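PDB 5C2V: hydrazine synthase subunit alpha from Candidatus Kuenenia stuttgartiensis, which forms part of the hydrazine synthase complex, catalyses the condensation of hydroxylamine with ammonia to give hydrazine, and binds two c-type hemes. Local coordinates for residues D[49-54]-D[122-127]; D[184-189]-D[226-231]; D[420-425]-D[626-631]. All coordinates share one frame; numbering follows the deposited sequence.

Contact 1 (D[49-54]-D[122-127]); sequences YPHYIP and KGTCRS
H51 and Y52 run past T124 and R126. The CA atoms of H51 and T124 are 8.4 Å apart, and those of Y52 and R126 are 8.3 Å apart. No backbone hydrogen bond joins the two segments. The site lies in the N-terminal domain, which includes the six-bladed beta-propeller. Residues 49-54 belong to an irregular loop with a cis peptide bond before P50. C125 to S127 lie on strand 124-131.

R126 covers most of the distance. Its CG sits between the backbone N and the carbonyl carbon (chi1 60°), and the chain bends at chi3. This carries the guanidinium in among Y49, P50 and Y52. NH2 of R126 gives a weak hydrogen bond of 3.4 Å to OH of Y49, nearly straight at 165°. The hydroxyl lies at the guanidinium edge, in its plane. One face of the guanidinium is covered by OG of S127, and the opposite face by CB of Y52. NH1 of R126 comes within 3.1 Å of O of P50, but the angle is too poor for a hydrogen bond. The main ionic partner of R126 is D81 on strand 76-84, which forms a salt bridge to NE and should help to fix the group. OH of Y49 is also bonded to D230.

T124 makes a smaller part of the contact. Its CB is directed to the loop, and its methyl meets I53 tip to tip. The H51 side chain lies roughly perpendicular to that of T124. Its ring stacks with Y183, and its ND1 is hydrogen-bonded to OH of Y185. CE1 of H51 has OG1 of T124 at the ring edge, in plane, 3.9 Å away.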
loop_
_atom_site.group_PDB
_atom_site.type_symbol
_atom_site.label_atom_id
_atom_site.label_comp_id
_atom_site.label_asym_id
_atom_site.label_seq_id
_atom_site.Cartn_x
_atom_site.Cartn_y
_atom_site.Cartn_z
ATOM N N TYR D 49 -16.079 -9.105 -16.510
ATOM C CA TYR D 49 -15.779 -7.882 -17.263
ATOM C C TYR D 49 -14.273 -7.718 -17.480
ATOM O O TYR D 49 -13.490 -8.040 -16.589
ATOM C CB TYR D 49 -16.331 -6.671 -16.501
ATOM C CG TYR D 49 -16.948 -5.577 -17.343
ATOM C CD1 TYR D 49 -18.309 -5.571 -17.616
ATOM C CD2 TYR D 49 -16.179 -4.530 -17.833
ATOM C CE1 TYR D 49 -18.883 -4.568 -18.373
ATOM C CE2 TYR D 49 -16.743 -3.522 -18.592
ATOM C CZ TYR D 49 -18.096 -3.546 -18.858
ATOM O OH TYR D 49 -18.662 -2.545 -19.612
ATOM N N PRO D 50 -13.849 -7.218 -18.656
ATOM C CA PRO D 50 -14.547 -6.779 -19.871
ATOM C C PRO D 50 -15.172 -7.898 -20.686
ATOM O O PRO D 50 -15.985 -7.611 -21.567
ATOM C CB PRO D 50 -13.442 -6.101 -20.676
ATOM C CG PRO D 50 -12.232 -6.833 -20.298
ATOM C CD PRO D 50 -12.388 -7.134 -18.831
ATOM N N HIS D 51 -14.825 -9.151 -20.407
ATOM C CA HIS D 51 -15.295 -10.206 -21.282
ATOM C C HIS D 51 -16.680 -10.513 -20.768
ATOM O O HIS D 51 -16.871 -11.221 -19.779
ATOM C CB HIS D 51 -14.369 -11.424 -21.219
ATOM C CG HIS D 51 -14.847 -12.608 -22.000
ATOM N ND1 HIS D 51 -14.747 -12.685 -23.373
ATOM C CD2 HIS D 51 -15.398 -13.777 -21.597
ATOM C CE1 HIS D 51 -15.230 -13.844 -23.783
ATOM N NE2 HIS D 51 -15.633 -14.526 -22.726
ATOM N N TYR D 52 -17.644 -9.964 -21.492
ATOM C CA TYR D 52 -19.011 -9.874 -21.024
ATOM C C TYR D 52 -19.944 -10.210 -22.168
ATOM O O TYR D 52 -20.045 -9.465 -23.142
ATOM C CB TYR D 52 -19.261 -8.466 -20.470
ATOM C CG TYR D 52 -20.675 -8.146 -20.047
ATOM C CD1 TYR D 52 -21.196 -8.639 -18.858
ATOM C CD2 TYR D 52 -21.472 -7.304 -20.811
ATOM C CE1 TYR D 52 -22.483 -8.330 -18.459
ATOM C CE2 TYR D 52 -22.759 -6.987 -20.420
ATOM C CZ TYR D 52 -23.260 -7.503 -19.245
ATOM O OH TYR D 52 -24.542 -7.191 -18.853
ATOM N N ILE D 53 -20.637 -11.332 -22.041
ATOM C CA ILE D 53 -21.566 -11.775 -23.064
ATOM C C ILE D 53 -22.842 -12.187 -22.360
ATOM O O ILE D 53 -23.057 -13.367 -22.087
ATOM C CB ILE D 53 -21.011 -12.947 -23.901
ATOM C CG1 ILE D 53 -19.576 -12.661 -24.353
ATOM C CG2 ILE D 53 -21.903 -13.212 -25.106
ATOM C CD1 ILE D 53 -18.966 -13.762 -25.189
ATOM N N PRO D 54 -23.696 -11.202 -22.059
ATOM C CA PRO D 54 -24.905 -11.429 -21.267
ATOM C C PRO D 54 -25.901 -12.278 -22.043
ATOM O O PRO D 54 -26.848 -11.754 -22.620
ATOM C CB PRO D 54 -25.436 -10.014 -21.023
ATOM C CG PRO D 54 -24.901 -9.212 -22.156
ATOM C CD PRO D 54 -23.551 -9.791 -22.456
ATOM N N LYS D 122 -12.910 -14.028 -35.796
ATOM C CA LYS D 122 -12.859 -15.291 -35.086
ATOM C C LYS D 122 -12.462 -14.925 -33.666
ATOM O O LYS D 122 -11.296 -14.654 -33.378
ATOM C CB LYS D 122 -11.830 -16.220 -35.743
ATOM C CG LYS D 122 -11.859 -17.685 -35.345
ATOM C CD LYS D 122 -10.678 -18.416 -35.986
ATOM C CE LYS D 122 -10.564 -18.091 -37.474
ATOM N NZ LYS D 122 -9.372 -18.716 -38.117
ATOM N N GLY D 123 -13.448 -14.930 -32.776
ATOM C CA GLY D 123 -13.271 -14.326 -31.469
ATOM C C GLY D 123 -14.536 -13.632 -30.992
ATOM O O GLY D 123 -15.627 -13.874 -31.508
ATOM N N THR D 124 -14.375 -12.748 -30.010
ATOM C CA THR D 124 -15.479 -11.977 -29.444
ATOM C C THR D 124 -15.335 -10.478 -29.728
ATOM O O THR D 124 -14.224 -9.948 -29.735
ATOM C CB THR D 124 -15.573 -12.190 -27.920
ATOM O OG1 THR D 124 -15.472 -13.588 -27.625
ATOM C CG2 THR D 124 -16.885 -11.647 -27.372
ATOM N N CYS D 125 -16.460 -9.801 -29.959
ATOM C CA CYS D 125 -16.468 -8.358 -30.199
ATOM C C CYS D 125 -17.553 -7.659 -29.381
ATOM O O CYS D 125 -18.655 -8.187 -29.229
ATOM C CB CYS D 125 -16.677 -8.059 -31.685
ATOM S SG CYS D 125 -15.547 -8.912 -32.803
ATOM N N ARG D 126 -17.245 -6.473 -28.864
ATOM C CA ARG D 126 -18.232 -5.682 -28.134
ATOM C C ARG D 126 -17.862 -4.202 -28.011
ATOM O O ARG D 126 -16.778 -3.774 -28.424
ATOM C CB ARG D 126 -18.450 -6.268 -26.736
ATOM C CG ARG D 126 -17.204 -6.313 -25.867
ATOM C CD ARG D 126 -17.520 -6.882 -24.493
ATOM N NE ARG D 126 -18.536 -6.096 -23.797
ATOM C CZ ARG D 126 -18.267 -5.155 -22.898
ATOM N NH1 ARG D 126 -17.010 -4.880 -22.580
ATOM N NH2 ARG D 126 -19.255 -4.490 -22.315
ATOM N N SER D 127 -18.782 -3.445 -27.414
ATOM C CA SER D 127 -18.665 -1.997 -27.225
ATOM C C SER D 127 -18.221 -1.216 -28.466
ATOM O O SER D 127 -17.176 -0.566 -28.446
ATOM C CB SER D 127 -17.704 -1.702 -26.072
ATOM O OG SER D 127 -18.212 -2.202 -24.847
#

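Contact 2 (D[184-189]-D[226-231]); sequences AYNLYR and SSNFDP
Y185 and S227 come closest, with CA atoms 4.1 Å apart. They mark where two sheets of the propeller domain come together. Strand 186-191 belongs to the sheet that includes 124-131 and 154-171. Strand 228-233 is an outermost strand of the next sheet, the one that continues into 239-245. The two short strand segments diverge at 52°, so the contact is tight at its start and looser further on.

The tight part is polar. N of Y185 donates to OG of S227 over 3.2 Å, at a nearly straight 170°. The serine OG is anti to its own carbonyl carbon, which brings it to this N-H. The same OG also lies at the edge of the Y185 ring, in its plane. In return N of N228 donates to O of Y185 over 3.1 Å. That donor stands well above the carbonyl plane rather than in it. CA of S227 adds a C-H...O contact to the same oxygen. Two donors therefore approach O of Y185, one of them a carbon. The far end of Y185 is held by H51 through its hydroxyl.

The N186 and N228 side chains lie next to this region with their amide planes 64° apart. OD1 of N186 and ND2 of N228 are the near atoms, but they are not bonded. OD1 of N228 bonds to OG of S243, and ND2 of N186 bonds to O of N224.

Past N228 the strands part, and contact is by looser van der Waals packing without hydrogen bonds, although these residues remain buried. L187 and P231 lie alongside, pointing opposite ways, and F241 also packs on L187. CD2 of L187 lies 4.1 Å from CB of P231.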
loop_
_atom_site.group_PDB
_atom_site.type_symbol
_atom_site.label_atom_id
_atom_site.label_comp_id
_atom_site.label_asym_id
_atom_site.label_seq_id
_atom_site.Cartn_x
_atom_site.Cartn_y
_atom_site.Cartn_z
ATOM N N ALA D 184 -8.038 -12.099 -24.203
ATOM C CA ALA D 184 -7.275 -10.855 -24.171
ATOM C C ALA D 184 -7.849 -9.863 -25.177
ATOM O O ALA D 184 -7.719 -10.046 -26.386
ATOM C CB ALA D 184 -5.805 -11.119 -24.455
ATOM N N TYR D 185 -8.466 -8.804 -24.666
ATOM C CA TYR D 185 -9.083 -7.788 -25.512
ATOM C C TYR D 185 -8.124 -6.704 -25.991
ATOM O O TYR D 185 -7.111 -6.420 -25.351
ATOM C CB TYR D 185 -10.268 -7.153 -24.788
ATOM C CG TYR D 185 -11.493 -8.035 -24.803
ATOM C CD1 TYR D 185 -11.687 -9.003 -23.829
ATOM C CD2 TYR D 185 -12.445 -7.914 -25.807
ATOM C CE1 TYR D 185 -12.800 -9.818 -23.846
ATOM C CE2 TYR D 185 -13.563 -8.725 -25.832
ATOM C CZ TYR D 185 -13.736 -9.675 -24.849
ATOM O OH TYR D 185 -14.847 -10.486 -24.867
ATOM N N ASN D 186 -8.464 -6.107 -27.127
ATOM C CA ASN D 186 -7.758 -4.946 -27.645
ATOM C C ASN D 186 -8.713 -4.065 -28.443
ATOM O O ASN D 186 -9.887 -4.400 -28.599
ATOM C CB ASN D 186 -6.574 -5.379 -28.505
ATOM C CG ASN D 186 -5.315 -5.601 -27.690
ATOM O OD1 ASN D 186 -4.956 -4.777 -26.849
ATOM N ND2 ASN D 186 -4.630 -6.708 -27.945
ATOM N N LEU D 187 -8.216 -2.941 -28.947
ATOM C CA LEU D 187 -9.061 -2.029 -29.709
ATOM C C LEU D 187 -8.839 -2.172 -31.210
ATOM O O LEU D 187 -7.707 -2.305 -31.677
ATOM C CB LEU D 187 -8.820 -0.581 -29.279
ATOM C CG LEU D 187 -9.288 -0.200 -27.873
ATOM C CD1 LEU D 187 -9.145 1.298 -27.645
ATOM C CD2 LEU D 187 -10.725 -0.646 -27.641
ATOM N N TYR D 188 -9.939 -2.149 -31.954
ATOM C CA TYR D 188 -9.909 -2.238 -33.406
ATOM C C TYR D 188 -10.617 -1.047 -34.038
ATOM O O TYR D 188 -11.675 -0.614 -33.562
ATOM C CB TYR D 188 -10.574 -3.529 -33.890
ATOM C CG TYR D 188 -9.779 -4.794 -33.669
ATOM C CD1 TYR D 188 -9.863 -5.493 -32.472
ATOM C CD2 TYR D 188 -8.965 -5.307 -34.671
ATOM C CE1 TYR D 188 -9.145 -6.657 -32.272
ATOM C CE2 TYR D 188 -8.244 -6.470 -34.481
ATOM C CZ TYR D 188 -8.337 -7.140 -33.280
ATOM O OH TYR D 188 -7.621 -8.299 -33.086
ATOM N N ARG D 189 -10.031 -0.520 -35.109
ATOM C CA ARG D 189 -10.715 0.453 -35.949
ATOM C C ARG D 189 -11.280 -0.267 -37.170
ATOM O O ARG D 189 -10.655 -1.184 -37.711
ATOM C CB ARG D 189 -9.782 1.594 -36.365
ATOM C CG ARG D 189 -8.631 1.201 -37.275
ATOM C CD ARG D 189 -7.884 2.437 -37.754
ATOM N NE ARG D 189 -6.692 2.103 -38.528
ATOM C CZ ARG D 189 -5.884 3.005 -39.078
ATOM N NH1 ARG D 189 -6.143 4.299 -38.941
ATOM N NH2 ARG D 189 -4.820 2.615 -39.766
ATOM N N SER D 226 -2.882 -7.397 -21.996
ATOM C CA SER D 226 -4.105 -7.533 -21.217
ATOM C C SER D 226 -5.213 -6.742 -21.897
ATOM O O SER D 226 -4.985 -6.099 -22.922
ATOM C CB SER D 226 -3.902 -7.064 -19.776
ATOM O OG SER D 226 -3.173 -8.024 -19.028
ATOM N N SER D 227 -6.407 -6.782 -21.322
ATOM C CA SER D 227 -7.593 -6.273 -22.002
ATOM C C SER D 227 -7.694 -4.750 -22.049
ATOM O O SER D 227 -7.613 -4.075 -21.023
ATOM C CB SER D 227 -8.849 -6.841 -21.340
ATOM O OG SER D 227 -8.918 -8.247 -21.498
ATOM N N ASN D 228 -7.867 -4.225 -23.258
ATOM C CA ASN D 228 -8.281 -2.840 -23.459
ATOM C C ASN D 228 -9.751 -2.825 -23.855
ATOM O O ASN D 228 -10.161 -3.570 -24.745
ATOM C CB ASN D 228 -7.432 -2.155 -24.530
ATOM C CG ASN D 228 -6.042 -1.807 -24.039
ATOM O OD1 ASN D 228 -5.824 -1.615 -22.845
ATOM N ND2 ASN D 228 -5.094 -1.715 -24.965
ATOM N N PHE D 229 -10.547 -1.990 -23.198
ATOM C CA PHE D 229 -11.991 -2.049 -23.400
ATOM C C PHE D 229 -12.720 -0.736 -23.142
ATOM O O PHE D 229 -12.118 0.256 -22.730
ATOM C CB PHE D 229 -12.585 -3.141 -22.509
ATOM C CG PHE D 229 -12.310 -2.947 -21.041
ATOM C CD1 PHE D 229 -11.129 -3.402 -20.476
ATOM C CD2 PHE D 229 -13.239 -2.323 -20.225
ATOM C CE1 PHE D 229 -10.876 -3.229 -19.128
ATOM C CE2 PHE D 229 -12.992 -2.147 -18.875
ATOM C CZ PHE D 229 -11.809 -2.602 -18.327
ATOM N N ASP D 230 -14.030 -0.765 -23.373
ATOM C CA ASP D 230 -14.916 0.387 -23.204
ATOM C C ASP D 230 -14.398 1.672 -23.856
ATOM O O ASP D 230 -14.105 2.645 -23.162
ATOM C CB ASP D 230 -15.168 0.632 -21.715
ATOM C CG ASP D 230 -15.982 -0.477 -21.075
ATOM O OD1 ASP D 230 -16.157 -1.534 -21.717
ATOM O OD2 ASP D 230 -16.442 -0.295 -19.929
ATOM N N PRO D 231 -14.290 1.681 -25.196
ATOM C CA PRO D 231 -13.832 2.884 -25.899
ATOM C C PRO D 231 -14.911 3.964 -25.973
ATOM O O PRO D 231 -16.095 3.647 -26.071
ATOM C CB PRO D 231 -13.488 2.360 -27.293
ATOM C CG PRO D 231 -14.412 1.213 -27.487
ATOM C CD PRO D 231 -14.587 0.579 -26.131
#

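Contact 3 (D[420-425]-D[626-631]); sequences KVEGYP and SGTTSQ
E422 is the first residue of its loop to meet the other segment, through both its backbone and its side chain. Its carbonyl O accepts a weak hydrogen bond from N of S626, 3.3 Å long and bent to 126°. The CA atoms of E422 and S626 are 5.7 Å apart, the closest CA pair of the two segments. CB of S626 points toward the loop. The E422 side chain is extended beyond CG, and this takes the carboxylate across to T628. There OE1 rests against the methyl CG2 of T628. The two side chains are nearly perpendicular, and H587 is also touched by E422.

G423 turns the chain with a positive phi, and adds no side chain. The contact is one of loop on loop at the protein surface. Residues 420-425 link strands 415-417 and 428-433. Residues 626-631 belong to the cytochrome c-like part of the chain, in the loop that leads to helix 646-657.

Y424 comes next, and is buried. Its CG is anti to its carbonyl carbon (chi1 -78°), and the ring reaches out to both threonines. CG2 of T628 sits at the ring edge, in its plane, on the CE2 side. OE1 of E422 is at the ring edge as well. The hydroxyl OH of Y424 rests against two methyls, CG2 of T628 and CG2 of T629. W428 meets the Y424 ring with its plane at about 60°. The hydroxyl of T629 is used elsewhere, in a hydrogen bond to O of Y588.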
loop_
_atom_site.group_PDB
_atom_site.type_symbol
_atom_site.label_atom_id
_atom_site.label_comp_id
_atom_site.label_asym_id
_atom_site.label_seq_id
_atom_site.Cartn_x
_atom_site.Cartn_y
_atom_site.Cartn_z
ATOM N N LYS D 420 5.432 -6.543 -48.051
ATOM C CA LYS D 420 5.171 -7.120 -49.367
ATOM C C LYS D 420 5.900 -6.378 -50.485
ATOM O O LYS D 420 6.357 -6.989 -51.450
ATOM C CB LYS D 420 3.667 -7.132 -49.649
ATOM C CG LYS D 420 2.840 -7.819 -48.575
ATOM C CD LYS D 420 1.367 -7.853 -48.949
ATOM C CE LYS D 420 0.523 -8.417 -47.817
ATOM N NZ LYS D 420 0.578 -7.555 -46.603
ATOM N N VAL D 421 6.008 -5.061 -50.349
ATOM C CA VAL D 421 6.628 -4.239 -51.381
ATOM C C VAL D 421 8.116 -4.007 -51.123
ATOM O O VAL D 421 8.965 -4.454 -51.895
ATOM C CB VAL D 421 5.928 -2.873 -51.506
ATOM C CG1 VAL D 421 6.599 -2.029 -52.577
ATOM C CG2 VAL D 421 4.450 -3.060 -51.816
ATOM N N GLU D 422 8.425 -3.309 -50.035
ATOM C CA GLU D 422 9.796 -2.897 -49.749
ATOM C C GLU D 422 10.710 -4.068 -49.387
ATOM O O GLU D 422 11.928 -3.977 -49.540
ATOM C CB GLU D 422 9.807 -1.858 -48.628
ATOM C CG GLU D 422 8.926 -0.653 -48.914
ATOM C CD GLU D 422 9.257 0.534 -48.036
ATOM O OE1 GLU D 422 10.229 0.446 -47.259
ATOM O OE2 GLU D 422 8.548 1.558 -48.127
ATOM N N GLY D 423 10.125 -5.160 -48.907
ATOM C CA GLY D 423 10.886 -6.372 -48.658
ATOM C C GLY D 423 11.376 -6.565 -47.235
ATOM O O GLY D 423 12.272 -7.374 -46.991
ATOM N N TYR D 424 10.799 -5.827 -46.294
ATOM C CA TYR D 424 11.151 -5.991 -44.887
ATOM C C TYR D 424 10.466 -7.215 -44.291
ATOM O O TYR D 424 9.309 -7.495 -44.605
ATOM C CB TYR D 424 10.786 -4.741 -44.085
ATOM C CG TYR D 424 11.761 -3.601 -44.256
ATOM C CD1 TYR D 424 12.991 -3.618 -43.615
ATOM C CD2 TYR D 424 11.453 -2.510 -45.056
ATOM C CE1 TYR D 424 13.889 -2.582 -43.764
ATOM C CE2 TYR D 424 12.345 -1.467 -45.213
ATOM C CZ TYR D 424 13.562 -1.510 -44.563
ATOM O OH TYR D 424 14.459 -0.480 -44.709
ATOM N N PRO D 425 11.183 -7.953 -43.429
ATOM C CA PRO D 425 10.645 -9.145 -42.762
ATOM C C PRO D 425 9.418 -8.825 -41.914
ATOM O O PRO D 425 8.516 -9.654 -41.791
ATOM C CB PRO D 425 11.809 -9.612 -41.880
ATOM C CG PRO D 425 13.027 -9.030 -42.515
ATOM C CD PRO D 425 12.592 -7.712 -43.073
ATOM N N SER D 626 15.019 -2.891 -49.804
ATOM C CA SER D 626 15.308 -1.670 -50.547
ATOM C C SER D 626 16.335 -0.786 -49.842
ATOM O O SER D 626 16.968 -1.197 -48.869
ATOM C CB SER D 626 14.022 -0.877 -50.786
ATOM O OG SER D 626 14.291 0.321 -51.492
ATOM N N GLY D 627 16.491 0.431 -50.352
ATOM C CA GLY D 627 17.449 1.388 -49.827
ATOM C C GLY D 627 16.831 2.462 -48.951
ATOM O O GLY D 627 17.386 3.552 -48.815
ATOM N N THR D 628 15.684 2.162 -48.350
ATOM C CA THR D 628 14.906 3.175 -47.640
ATOM C C THR D 628 15.403 3.430 -46.215
ATOM O O THR D 628 14.778 4.178 -45.464
ATOM C CB THR D 628 13.412 2.798 -47.584
ATOM O OG1 THR D 628 12.661 3.893 -47.045
ATOM C CG2 THR D 628 13.203 1.575 -46.718
ATOM N N THR D 629 16.501 2.787 -45.829
ATOM C CA THR D 629 17.184 3.149 -44.588
ATOM C C THR D 629 18.696 2.975 -44.721
ATOM O O THR D 629 19.174 2.144 -45.495
ATOM C CB THR D 629 16.675 2.326 -43.386
ATOM O OG1 THR D 629 17.191 2.885 -42.170
ATOM C CG2 THR D 629 17.109 0.873 -43.495
ATOM N N SER D 630 19.444 3.778 -43.971
ATOM C CA SER D 630 20.901 3.758 -44.033
ATOM C C SER D 630 21.500 2.610 -43.226
ATOM O O SER D 630 22.548 2.071 -43.580
ATOM C CB SER D 630 21.471 5.088 -43.534
ATOM O OG SER D 630 20.746 6.185 -44.061
ATOM N N GLN D 631 20.828 2.244 -42.141
ATOM C CA GLN D 631 21.363 1.274 -41.194
ATOM C C GLN D 631 21.005 -0.163 -41.556
ATOM O O GLN D 631 19.973 -0.410 -42.181
ATOM C CB GLN D 631 20.860 1.591 -39.783
ATOM C CG GLN D 631 20.903 3.066 -39.433
ATOM C CD GLN D 631 22.311 3.632 -39.399
ATOM O OE1 GLN D 631 23.294 2.893 -39.320
ATOM N NE2 GLN D 631 22.416 4.955 -39.463
#

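The three contacts follow one another along the chain, and none nests in or crosses another. Contact 1 closes first, returning strand 124-131 to the early loop 49-54 after 67 intervening residues. Contact 2 opens later and closes a shorter excursion of 36 residues, bringing together strands 186-191 and 228-233. These two touch, with centres 10 Å apart. Between them, P50 packs on F229 and S127 on P231, so the early loop packs against both propeller sheets. Contact 3 is separate. It spans 200 residues and joins loop 420-425 to loop 626-631 at the surface. Its centre is 31 Å from that of contact 2.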